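Conjugal transfer protein (PDB 5I97) is the VirB8-like inner-membrane component TraE of the pKM101 type IV secretion system, probably acting in assembly of the conjugation channel. Local coordinates at residues T35-V38 with I39-S43; F46-V49 with Q50-T54. One frame throughout, in Å; residues are numbered along the deposited sequence.

Contact 1. Residues T35-V38 with I39-S43; sequences TQYV and IHRES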
loop_
_atom_site.group_PDB
_atom_site.type_symbol
_atom_site.label_atom_id
_atom_site.label_comp_id
_atom_site.label_asym_id
_atom_site.label_seq_id
_atom_site.Cartn_x
_atom_site.Cartn_y
_atom_site.Cartn_z
ATOM N N THR A 35 0.389 20.041 -0.230
ATOM C CA THR A 35 0.235 18.661 -0.638
ATOM C C THR A 35 -0.322 17.827 0.525
ATOM O O THR A 35 -1.107 16.914 0.305
ATOM C CB THR A 35 1.560 18.040 -1.176
ATOM O OG1 THR A 35 2.610 18.223 -0.229
ATOM C CG2 THR A 35 1.966 18.674 -2.490
ATOM N N GLN A 36 0.093 18.136 1.751
ATOM C CA GLN A 36 -0.445 17.468 2.938
ATOM C C GLN A 36 -1.936 17.677 3.057
ATOM O O GLN A 36 -2.673 16.774 3.419
ATOM C CB GLN A 36 0.214 18.002 4.212
ATOM C CG GLN A 36 1.601 17.497 4.457
ATOM C CD GLN A 36 1.601 16.039 4.788
ATOM O OE1 GLN A 36 2.107 15.228 4.027
ATOM N NE2 GLN A 36 1.045 15.694 5.943
ATOM N N TYR A 37 -2.371 18.882 2.739
ATOM C CA TYR A 37 -3.768 19.226 2.842
ATOM C C TYR A 37 -4.574 18.405 1.849
ATOM O O TYR A 37 -5.591 17.825 2.211
ATOM C CB TYR A 37 -3.972 20.717 2.615
ATOM C CG TYR A 37 -5.386 21.195 2.817
ATOM C CD1 TYR A 37 -5.839 21.584 4.069
ATOM C CD2 TYR A 37 -6.278 21.251 1.753
ATOM C CE1 TYR A 37 -7.139 22.029 4.258
ATOM C CE2 TYR A 37 -7.574 21.698 1.930
ATOM C CZ TYR A 37 -8.002 22.084 3.181
ATOM O OH TYR A 37 -9.291 22.521 3.349
ATOM N N VAL A 38 -4.116 18.367 0.603
ATOM C CA VAL A 38 -4.791 17.608 -0.431
ATOM C C VAL A 38 -4.810 16.128 -0.088
ATOM O O VAL A 38 -5.812 15.454 -0.263
ATOM C CB VAL A 38 -4.127 17.809 -1.798
ATOM C CG1 VAL A 38 -4.683 16.813 -2.827
ATOM C CG2 VAL A 38 -4.294 19.242 -2.259
ATOM N N ILE A 39 -3.699 15.618 0.412
ATOM C CA ILE A 39 -3.644 14.221 0.786
ATOM C C ILE A 39 -4.615 13.905 1.927
ATOM O O ILE A 39 -5.317 12.897 1.879
ATOM C CB ILE A 39 -2.217 13.821 1.155
ATOM C CG1 ILE A 39 -1.358 13.771 -0.110
ATOM C CG2 ILE A 39 -2.192 12.460 1.805
ATOM C CD1 ILE A 39 0.124 13.642 0.154
ATOM N N HIS A 40 -4.672 14.774 2.937
ATOM C CA HIS A 40 -5.571 14.577 4.063
ATOM C C HIS A 40 -7.028 14.636 3.620
ATOM O O HIS A 40 -7.859 13.873 4.102
ATOM C CB HIS A 40 -5.349 15.640 5.140
ATOM C CG HIS A 40 -4.194 15.378 6.053
ATOM N ND1 HIS A 40 -4.016 14.181 6.715
ATOM C CD2 HIS A 40 -3.166 16.173 6.438
ATOM C CE1 HIS A 40 -2.928 14.249 7.460
ATOM N NE2 HIS A 40 -2.394 15.448 7.310
ATOM N N ARG A 41 -7.329 15.554 2.707
ATOM C CA ARG A 41 -8.709 15.842 2.346
ATOM C C ARG A 41 -9.272 14.918 1.268
ATOM O O ARG A 41 -10.437 14.544 1.324
ATOM C CB ARG A 41 -8.833 17.297 1.900
ATOM C CG ARG A 41 -10.198 17.674 1.413
ATOM C CD ARG A 41 -10.444 19.154 1.499
ATOM N NE ARG A 41 -11.768 19.489 0.993
ATOM C CZ ARG A 41 -12.381 20.650 1.182
ATOM N NH1 ARG A 41 -11.802 21.610 1.893
ATOM N NH2 ARG A 41 -13.580 20.849 0.667
ATOM N N GLU A 42 -8.440 14.530 0.308
ATOM C CA GLU A 42 -8.922 13.769 -0.837
ATOM C C GLU A 42 -8.720 12.276 -0.659
ATOM O O GLU A 42 -9.240 11.481 -1.431
ATOM C CB GLU A 42 -8.231 14.239 -2.121
ATOM C CG GLU A 42 -8.460 15.703 -2.423
ATOM C CD GLU A 42 -9.922 16.032 -2.592
ATOM O OE1 GLU A 42 -10.673 15.163 -3.080
ATOM O OE2 GLU A 42 -10.329 17.150 -2.208
ATOM N N SER A 43 -7.968 11.893 0.361
ATOM C CA SER A 43 -7.841 10.484 0.677
ATOM C C SER A 43 -9.031 10.025 1.488
ATOM O O SER A 43 -9.711 10.825 2.131
ATOM C CB SER A 43 -6.571 10.193 1.469
ATOM O OG SER A 43 -5.411 10.628 0.799
HETATM O O HOH W 1 -0.055 17.130 8.026
#

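Contact 2. Residues F46-V49 with Q50-T54; sequences FYSV and QVDYT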
loop_
_atom_site.group_PDB
_atom_site.type_symbol
_atom_site.label_atom_id
_atom_site.label_comp_id
_atom_site.label_asym_id
_atom_site.label_seq_id
_atom_site.Cartn_x
_atom_site.Cartn_y
_atom_site.Cartn_z
ATOM N N PHE A 46 -10.382 4.590 6.547
ATOM C CA PHE A 46 -11.144 4.539 7.790
ATOM C C PHE A 46 -10.217 4.557 8.978
ATOM O O PHE A 46 -10.526 5.151 10.006
ATOM C CB PHE A 46 -12.039 3.297 7.858
ATOM C CG PHE A 46 -12.906 3.240 9.099
ATOM C CD1 PHE A 46 -13.950 4.142 9.278
ATOM C CD2 PHE A 46 -12.670 2.301 10.086
ATOM C CE1 PHE A 46 -14.745 4.095 10.404
ATOM C CE2 PHE A 46 -13.465 2.252 11.222
ATOM C CZ PHE A 46 -14.502 3.154 11.383
ATOM N N TYR A 47 -9.055 3.948 8.826
ATOM C CA TYR A 47 -8.147 3.841 9.953
ATOM C C TYR A 47 -7.437 5.160 10.230
ATOM O O TYR A 47 -6.860 5.329 11.297
ATOM C CB TYR A 47 -7.140 2.702 9.712
ATOM C CG TYR A 47 -7.812 1.335 9.662
ATOM C CD1 TYR A 47 -8.506 0.923 8.542
ATOM C CD2 TYR A 47 -7.774 0.476 10.754
ATOM C CE1 TYR A 47 -9.138 -0.312 8.503
ATOM C CE2 TYR A 47 -8.400 -0.766 10.728
ATOM C CZ TYR A 47 -9.086 -1.156 9.599
ATOM O OH TYR A 47 -9.721 -2.391 9.566
ATOM N N SER A 48 -7.529 6.128 9.324
ATOM C CA SER A 48 -6.894 7.421 9.598
ATOM C C SER A 48 -7.838 8.599 9.406
ATOM O O SER A 48 -7.409 9.755 9.483
ATOM C CB SER A 48 -5.670 7.627 8.707
ATOM O OG SER A 48 -6.047 7.799 7.351
ATOM N N VAL A 49 -9.116 8.312 9.169
ATOM C CA VAL A 49 -10.065 9.360 8.798
ATOM C C VAL A 49 -10.265 10.369 9.924
ATOM O O VAL A 49 -10.541 11.536 9.675
ATOM C CB VAL A 49 -11.430 8.769 8.370
ATOM C CG1 VAL A 49 -12.140 8.130 9.540
ATOM C CG2 VAL A 49 -12.298 9.841 7.732
ATOM N N GLN A 50 -10.100 9.943 11.167
ATOM C CA GLN A 50 -10.252 10.882 12.259
ATOM C C GLN A 50 -9.087 11.875 12.285
ATOM O O GLN A 50 -9.276 13.071 12.512
ATOM C CB GLN A 50 -10.362 10.139 13.588
ATOM C CG GLN A 50 -10.453 11.070 14.777
ATOM C CD GLN A 50 -11.635 12.016 14.666
ATOM O OE1 GLN A 50 -11.474 13.238 14.729
ATOM N NE2 GLN A 50 -12.829 11.457 14.462
ATOM N N VAL A 51 -7.882 11.380 12.035
ATOM C CA VAL A 51 -6.706 12.238 11.963
ATOM C C VAL A 51 -6.794 13.178 10.774
ATOM O O VAL A 51 -6.522 14.370 10.907
ATOM C CB VAL A 51 -5.418 11.405 11.873
ATOM C CG1 VAL A 51 -4.221 12.271 11.531
ATOM C CG2 VAL A 51 -5.213 10.630 13.163
ATOM N N ASP A 52 -7.197 12.647 9.622
ATOM C CA ASP A 52 -7.316 13.454 8.415
ATOM C C ASP A 52 -8.353 14.554 8.585
ATOM O O ASP A 52 -8.128 15.692 8.184
ATOM C CB ASP A 52 -7.679 12.576 7.212
ATOM C CG ASP A 52 -6.580 11.604 6.840
ATOM O OD1 ASP A 52 -5.397 11.901 7.107
ATOM O OD2 ASP A 52 -6.900 10.525 6.304
ATOM N N TYR A 53 -9.497 14.201 9.168
ATOM C CA TYR A 53 -10.590 15.138 9.425
ATOM C C TYR A 53 -10.160 16.264 10.361
ATOM O O TYR A 53 -10.526 17.426 10.183
ATOM C CB TYR A 53 -11.787 14.393 10.012
ATOM C CG TYR A 53 -12.962 15.265 10.348
ATOM C CD1 TYR A 53 -13.927 15.556 9.395
ATOM C CD2 TYR A 53 -13.098 15.816 11.611
ATOM C CE1 TYR A 53 -15.010 16.346 9.697
ATOM C CE2 TYR A 53 -14.169 16.616 11.919
ATOM C CZ TYR A 53 -15.126 16.874 10.960
ATOM O OH TYR A 53 -16.192 17.681 11.274
ATOM N N THR A 54 -9.439 15.895 11.404
ATOM C CA THR A 54 -8.920 16.871 12.345
ATOM C C THR A 54 -7.930 17.794 11.650
ATOM O O THR A 54 -7.998 19.006 11.815
ATOM C CB THR A 54 -8.257 16.188 13.546
ATOM O OG1 THR A 54 -9.258 15.462 14.270
ATOM C CG2 THR A 54 -7.629 17.212 14.475
#

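Contact 1. Residues T35-V38 with I39-S43
Y37 and R41, one helical turn apart, lie side by side and point the same way, so that the arginine runs along the tyrosine and the two meet again at their polar ends. In both residues CG stands anti to the backbone N (chi1 -175° in Y37, 176° in R41), and the arginine chain then stays extended from CG to NE. Its CD comes within 3.9 Å of Y37 CE2, and NH1 gives a bent hydrogen bond of 3.0 Å to Y37 OH. The phenol oxygen sits at the edge of the guanidinium group and in its plane, while ring and guanidinium planes are turned 52° against each other. Y37 OH is also hydrogen-bonded to S60 OG, so the buried hydroxyl has two partners. A phenylalanine here would probably leave R41 NH1 and S60 OG without the oxygen they share.

Q36 and H40 use water instead. Their NE2 atoms stand 3.7 Å apart, amide and imidazole planes nearly perpendicular, and one water joins them: it accepts from Q36 NE2 at 2.8 Å and lies in the imidazole plane 3.0 Å from H40 NE2. H40 ND1 is engaged by D52. V38 CG1 touches E42 CG at 4.0 Å. Beneath these pairs run the i to i+4 backbone bonds, and at the helix end I39 O accepts from S43 N.

The contact forms the last turns of helix 27-42, close to the centre of the chain. Y37 and R41 reach helices 49-58 and 62-69 as well as strand 151-160, where Y156 meets the Y37 ring edge-to-face and hydrogen-bonds E42, while T35 and E42 rest on strand 86-98.

Contact 2. Residues F46-V49 with Q50-T54
The backbone bonds at the start of helix 49-58 are regular: S48 O, at the N-cap residue, accepts from D52 N at 2.9 Å, and V49 O continues the i to i+4 pattern by accepting from Y53 N at the same length.

S48 occupies the N-cap position, yet its hydroxyl makes no capping bond to a backbone N-H. It turns instead to a side chain: with chi1 at 69°, OG lies between the backbone N and the carbonyl carbon, and from there it donates to D52 OD2 at 3.0 Å. The hydroxyl comes in from above the carboxylate plane, 41° out of it. D52 has its CG anti to its own carbonyl carbon, which carries the carboxylate back toward the start of the helix. S48 and D52 are thus joined twice, hydroxyl to OD2 and S48 carbonyl to D52 N-H. The V49 side chain packs on Y44 and F72, and Y53 CB lies 3.1 Å from V49 O; beyond the segments, the Y53 ring meets F72 edge-to-face. One residue further along, Q50 O accepts both T54 N and T54 OG1 from opposite faces of its plane.

The D52 carboxylate is divided between two partners, OD2 taking the serine and OD1 hydrogen-bonding H40 of the preceding helix. An acid in this first turn probably also interacts favourably with the positive end of the helix dipole, and its hydrogen bonds are likely to steady its negative charge.

Contact 1 closes before contact 2 opens: 35-43 covers the end of helix 27-42 and the start of the following loop, and 46-54 covers the later part of that loop and the start of helix 49-58. Their centres are about 11 Å apart, and they touch through H40 ND1 and D52 OD1, a probable hydrogen bond of 2.7 Å. This polar link is consistent with the two successive helices packing as one unit on the antiparallel sheet of the VirB8 domain, which belongs to the NTF2 clan. Contact 1 lies near the centre of the chain, whereas contact 2 is at the surface, where Y47 meets H101 and P100 of the second subunit.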